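PDB 5FN8: receptor-type tyrosine-protein phosphatase C from Rattus norvegicus, which is a receptor tyrosine phosphatase that probably dephosphorylates Lyn and Fyn and is probably required for T-cell activation through the antigen receptor. Local coordinates for residues 95-108 with 169-183. Sequence-based numbering, arbitrary orientation.
Sequences AARPGKVNGMKTSR and FYNGEYLGDPEIKPQ. With NAG (2-acetamido-2-deoxy-beta-D-glucopyranose), chain G; NAG (2-acetamido-2-deoxy-beta-D-glucopyranose), chain H.
E179 reaches across to three residues of 95-108. Its CB lies 3.7 Å from V101 CG2 and its CG packs beside M104, while the chain, with CG anti to the backbone N (chi1 -165°) and bent at chi2, swings the carboxylate round to K100. That lysine, itself bent at chi3, brings NZ to E179 OE1 at 3.0 Å, a weak bond within a salt-bridge network, which K181 NZ joins by a weak bond to E179 OE2. The extended M104 slides past K181, its SD and CE both against K181 CG. Further along, Q183 and T106 pass each other in opposite directions, with T106 OG1 3.3 Å from Q183 CB; the bend at chi2 of Q183 sets OE1 against T106 CG2 and NE2 beside the S107-R108 backbone. Here 104-108 and 179-183, first and last strands of CD45's second fibronectin type III domain in this fragment, run nearly parallel (14°) along one edge of the beta sandwich, each the outermost strand of its own sheet. At the other end P98 is wedged into the 169-176 hairpin: CB meets F169 CD2 at 3.5 Å and CG touches F169 O. N171 ND2 binds A96 O at 2.7 Å, almost in its own amide plane; its OD1 accepts from E173 N, an Asx turn, and also from Y174 N, which widens it to an Asx motif, so the amide's rotation is fixed from both ends. R97 lays its guanidinium over G176 CA and forms a salt bridge from NH2 to D177 OD1, 2.9 Å, from above the carboxylate plane. The acetamide oxygen O7 of NAG (chain H) accepts from R97 N in a nearly straight bond (176°).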
# COMPACT_ATOMS: atom_id res chain seq x y z
N ALA B 95 -10.42 -3.70 -11.13
CA ALA B 95 -8.97 -3.69 -11.30
C ALA B 95 -8.54 -2.50 -12.15
O ALA B 95 -9.33 -1.93 -12.92
CB ALA B 95 -8.51 -4.99 -11.94
N ALA B 96 -7.28 -2.10 -11.99
CA ALA B 96 -6.71 -1.03 -12.80
C ALA B 96 -5.33 -1.48 -13.34
O ALA B 96 -4.86 -2.58 -13.02
CB ALA B 96 -6.58 0.24 -11.95
N ARG B 97 -4.69 -0.64 -14.18
CA ARG B 97 -3.35 -0.93 -14.70
C ARG B 97 -2.40 -0.90 -13.51
O ARG B 97 -2.50 -0.00 -12.66
CB ARG B 97 -2.91 0.13 -15.71
CG ARG B 97 -3.72 0.14 -17.00
CD ARG B 97 -3.24 1.25 -17.90
NE ARG B 97 -2.13 0.80 -18.75
CZ ARG B 97 -0.89 1.29 -18.73
NH1 ARG B 97 -0.57 2.27 -17.90
NH2 ARG B 97 0.03 0.80 -19.55
N PRO B 98 -1.51 -1.91 -13.38
CA PRO B 98 -0.54 -1.87 -12.27
C PRO B 98 0.50 -0.76 -12.57
O PRO B 98 0.49 -0.14 -13.65
CB PRO B 98 0.12 -3.26 -12.37
CG PRO B 98 0.04 -3.63 -13.79
CD PRO B 98 -1.25 -3.05 -14.29
N GLY B 99 1.45 -0.60 -11.67
CA GLY B 99 2.56 0.32 -11.90
C GLY B 99 3.70 -0.39 -12.59
O GLY B 99 3.58 -1.54 -13.02
N LYS B 100 4.83 0.30 -12.72
CA LYS B 100 6.03 -0.25 -13.34
C LYS B 100 6.83 -1.03 -12.32
O LYS B 100 6.73 -0.78 -11.14
CB LYS B 100 6.89 0.86 -13.95
CG LYS B 100 6.21 1.66 -15.06
CD LYS B 100 7.01 2.91 -15.40
CE LYS B 100 8.28 2.62 -16.16
NZ LYS B 100 9.21 3.79 -16.19
N VAL B 101 7.61 -1.98 -12.77
CA VAL B 101 8.46 -2.80 -11.91
C VAL B 101 9.58 -1.93 -11.32
O VAL B 101 9.97 -0.91 -11.92
CB VAL B 101 9.01 -4.06 -12.68
CG1 VAL B 101 7.87 -4.97 -13.15
CG2 VAL B 101 9.98 -3.69 -13.83
N ASN B 102 10.09 -2.33 -10.16
CA ASN B 102 11.15 -1.58 -9.50
C ASN B 102 12.46 -2.33 -9.54
O ASN B 102 12.47 -3.54 -9.41
CB ASN B 102 10.75 -1.24 -8.03
CG ASN B 102 9.61 -0.25 -7.95
OD1 ASN B 102 9.74 0.93 -8.35
ND2 ASN B 102 8.45 -0.72 -7.49
N GLY B 103 13.54 -1.58 -9.69
CA GLY B 103 14.90 -2.09 -9.67
C GLY B 103 15.26 -3.04 -10.78
O GLY B 103 15.89 -4.08 -10.52
N MET B 104 14.88 -2.68 -12.03
CA MET B 104 15.17 -3.52 -13.18
C MET B 104 16.65 -3.49 -13.50
O MET B 104 17.21 -2.42 -13.80
CB MET B 104 14.32 -3.13 -14.39
CG MET B 104 14.33 -4.18 -15.48
SD MET B 104 13.61 -3.49 -16.97
CE MET B 104 14.41 -4.50 -18.24
N LYS B 105 17.29 -4.66 -13.39
CA LYS B 105 18.72 -4.82 -13.65
C LYS B 105 18.97 -5.78 -14.80
O LYS B 105 18.51 -6.92 -14.79
CB LYS B 105 19.47 -5.27 -12.40
CG LYS B 105 20.74 -4.48 -12.15
CD LYS B 105 20.80 -4.07 -10.70
CE LYS B 105 21.69 -4.96 -9.87
NZ LYS B 105 21.03 -5.40 -8.60
N THR B 106 19.73 -5.31 -15.78
CA THR B 106 20.14 -6.06 -16.96
C THR B 106 21.64 -6.36 -16.83
O THR B 106 22.42 -5.44 -16.59
CB THR B 106 19.68 -5.34 -18.25
OG1 THR B 106 19.71 -6.25 -19.33
CG2 THR B 106 20.48 -4.07 -18.58
N SER B 107 22.03 -7.64 -16.92
CA SER B 107 23.44 -8.06 -16.77
C SER B 107 23.88 -9.18 -17.74
O SER B 107 23.07 -10.04 -18.06
CB SER B 107 23.71 -8.47 -15.32
OG SER B 107 23.31 -9.81 -15.05
N ARG B 108 25.18 -9.20 -18.14
CA ARG B 108 25.71 -10.27 -19.00
C ARG B 108 25.92 -11.56 -18.19
O ARG B 108 26.63 -11.55 -17.18
CB ARG B 108 27.01 -9.85 -19.68
CG ARG B 108 26.91 -9.83 -21.21
CD ARG B 108 27.87 -8.83 -21.84
NE ARG B 108 27.50 -7.44 -21.56
CZ ARG B 108 28.28 -6.38 -21.73
NH1 ARG B 108 29.52 -6.54 -22.21
NH2 ARG B 108 27.86 -5.17 -21.43
N PHE B 169 4.44 -5.58 -15.95
CA PHE B 169 3.76 -6.33 -14.89
C PHE B 169 2.36 -6.62 -15.38
O PHE B 169 1.71 -5.72 -15.94
CB PHE B 169 3.69 -5.53 -13.59
CG PHE B 169 3.20 -6.35 -12.42
CD1 PHE B 169 4.06 -7.19 -11.73
CD2 PHE B 169 1.90 -6.20 -11.94
CE1 PHE B 169 3.62 -7.90 -10.61
CE2 PHE B 169 1.47 -6.93 -10.84
CZ PHE B 169 2.34 -7.76 -10.18
N TYR B 170 1.90 -7.84 -15.16
CA TYR B 170 0.55 -8.29 -15.47
C TYR B 170 -0.16 -8.67 -14.15
O TYR B 170 0.37 -9.47 -13.38
CB TYR B 170 0.59 -9.48 -16.45
CG TYR B 170 -0.79 -10.00 -16.80
CD1 TYR B 170 -1.70 -9.21 -17.49
CD2 TYR B 170 -1.17 -11.29 -16.45
CE1 TYR B 170 -2.98 -9.68 -17.79
CE2 TYR B 170 -2.45 -11.77 -16.74
CZ TYR B 170 -3.34 -10.97 -17.44
OH TYR B 170 -4.59 -11.45 -17.78
N ASN B 171 -1.31 -8.09 -13.90
CA ASN B 171 -2.04 -8.31 -12.64
C ASN B 171 -3.27 -9.23 -12.74
O ASN B 171 -4.07 -9.26 -11.84
CB ASN B 171 -2.38 -6.95 -11.96
CG ASN B 171 -3.49 -6.18 -12.63
OD1 ASN B 171 -4.22 -6.69 -13.48
ND2 ASN B 171 -3.66 -4.92 -12.27
N GLY B 172 -3.39 -9.99 -13.82
CA GLY B 172 -4.51 -10.89 -14.04
C GLY B 172 -5.58 -10.27 -14.91
O GLY B 172 -6.47 -10.96 -15.40
N GLU B 173 -5.51 -8.95 -15.09
CA GLU B 173 -6.49 -8.24 -15.91
C GLU B 173 -5.87 -7.16 -16.78
O GLU B 173 -6.42 -6.84 -17.84
CB GLU B 173 -7.57 -7.63 -15.00
CG GLU B 173 -8.66 -8.62 -14.64
CD GLU B 173 -9.69 -8.08 -13.69
OE1 GLU B 173 -10.50 -7.22 -14.10
OE2 GLU B 173 -9.68 -8.52 -12.52
N TYR B 174 -4.74 -6.60 -16.36
CA TYR B 174 -4.09 -5.50 -17.09
C TYR B 174 -2.62 -5.60 -17.08
O TYR B 174 -2.02 -6.11 -16.14
CB TYR B 174 -4.46 -4.13 -16.48
CG TYR B 174 -5.93 -3.79 -16.61
CD1 TYR B 174 -6.46 -3.34 -17.81
CD2 TYR B 174 -6.79 -3.90 -15.51
CE1 TYR B 174 -7.82 -3.07 -17.94
CE2 TYR B 174 -8.15 -3.60 -15.62
CZ TYR B 174 -8.66 -3.16 -16.83
OH TYR B 174 -10.00 -2.90 -16.97
N LEU B 175 -2.02 -5.04 -18.12
CA LEU B 175 -0.59 -4.92 -18.29
C LEU B 175 -0.30 -3.43 -17.99
O LEU B 175 -1.06 -2.57 -18.43
CB LEU B 175 -0.27 -5.21 -19.76
CG LEU B 175 0.95 -5.96 -20.17
CD1 LEU B 175 1.11 -7.27 -19.39
CD2 LEU B 175 0.81 -6.33 -21.60
N GLY B 176 0.74 -3.16 -17.23
CA GLY B 176 1.18 -1.80 -16.96
C GLY B 176 2.19 -1.32 -17.99
O GLY B 176 2.42 -1.96 -19.02
N ASP B 177 2.82 -0.18 -17.72
CA ASP B 177 3.86 0.39 -18.60
C ASP B 177 5.16 -0.40 -18.46
O ASP B 177 5.45 -0.89 -17.35
CB ASP B 177 4.12 1.87 -18.23
CG ASP B 177 3.06 2.87 -18.67
OD1 ASP B 177 2.34 2.58 -19.67
OD2 ASP B 177 3.01 3.97 -18.10
N PRO B 178 5.97 -0.52 -19.53
CA PRO B 178 7.23 -1.25 -19.40
C PRO B 178 8.36 -0.40 -18.82
O PRO B 178 8.44 0.81 -19.02
CB PRO B 178 7.58 -1.60 -20.84
CG PRO B 178 7.00 -0.50 -21.65
CD PRO B 178 5.76 -0.06 -20.93
N GLU B 179 9.26 -1.08 -18.13
CA GLU B 179 10.54 -0.57 -17.72
C GLU B 179 11.50 -1.12 -18.82
O GLU B 179 11.61 -2.34 -19.01
CB GLU B 179 10.92 -1.05 -16.31
CG GLU B 179 12.06 -0.25 -15.70
CD GLU B 179 11.88 1.26 -15.70
OE1 GLU B 179 11.06 1.75 -14.90
OE2 GLU B 179 12.52 1.93 -16.54
N ILE B 180 12.09 -0.21 -19.62
CA ILE B 180 12.98 -0.49 -20.75
C ILE B 180 14.45 -0.29 -20.37
O ILE B 180 14.82 0.74 -19.80
CB ILE B 180 12.57 0.34 -21.99
CG1 ILE B 180 11.07 0.18 -22.31
CG2 ILE B 180 13.46 0.02 -23.21
CD1 ILE B 180 10.49 1.05 -23.43
N LYS B 181 15.29 -1.28 -20.71
CA LYS B 181 16.73 -1.23 -20.43
C LYS B 181 17.55 -1.73 -21.62
O LYS B 181 17.36 -2.87 -22.05
CB LYS B 181 17.10 -2.02 -19.14
CG LYS B 181 16.54 -1.48 -17.84
CD LYS B 181 17.19 -0.20 -17.35
CE LYS B 181 16.43 0.43 -16.21
NZ LYS B 181 15.96 1.79 -16.57
N PRO B 182 18.47 -0.90 -22.17
CA PRO B 182 19.34 -1.42 -23.26
C PRO B 182 20.46 -2.31 -22.69
O PRO B 182 20.93 -2.08 -21.58
CB PRO B 182 19.92 -0.16 -23.91
CG PRO B 182 19.87 0.89 -22.83
CD PRO B 182 18.85 0.48 -21.79
N GLN B 183 20.83 -3.34 -23.42
CA GLN B 183 21.91 -4.27 -23.07
C GLN B 183 22.44 -4.96 -24.31
O GLN B 183 21.68 -5.62 -25.03
CB GLN B 183 21.45 -5.29 -22.02
CG GLN B 183 22.53 -6.28 -21.59
CD GLN B 183 23.39 -5.81 -20.43
OE1 GLN B 183 23.35 -4.66 -20.01
NE2 GLN B 183 24.20 -6.72 -19.91
C1 NAG G . 0.82 -15.00 -18.56
C2 NAG G . -0.28 -14.35 -19.40
C3 NAG G . -1.67 -14.57 -18.79
C4 NAG G . -1.86 -16.02 -18.35
C5 NAG G . -0.73 -16.49 -17.45
C6 NAG G . -0.84 -17.96 -17.08
C7 NAG G . -0.60 -11.99 -20.18
C8 NAG G . 0.05 -10.64 -20.24
N2 NAG G . 0.05 -12.93 -19.44
O3 NAG G . -2.66 -14.30 -19.78
O4 NAG G . -3.11 -16.13 -17.66
O5 NAG G . 0.52 -16.34 -18.14
O6 NAG G . 0.20 -18.38 -16.20
O7 NAG G . -1.66 -12.22 -20.75
C1 NAG H . -9.46 3.92 -14.04
C2 NAG H . -8.15 3.89 -14.82
C3 NAG H . -8.12 5.04 -15.82
C4 NAG H . -9.34 4.96 -16.75
C5 NAG H . -10.63 4.90 -15.93
C6 NAG H . -11.86 4.64 -16.77
C7 NAG H . -5.95 2.94 -14.16
C8 NAG H . -4.69 3.19 -13.38
N2 NAG H . -6.93 3.88 -14.02
O3 NAG H . -6.93 4.98 -16.60
O4 NAG H . -9.37 6.08 -17.63
O5 NAG H . -10.55 3.84 -14.97
O6 NAG H . -11.67 3.56 -17.68
O7 NAG H . -6.09 1.95 -14.88
O HOH W 1 -12.23 -5.72 -12.68
O HOH W 2 1.90 1.32 -15.64
O HOH W 3 4.00 -2.67 -15.61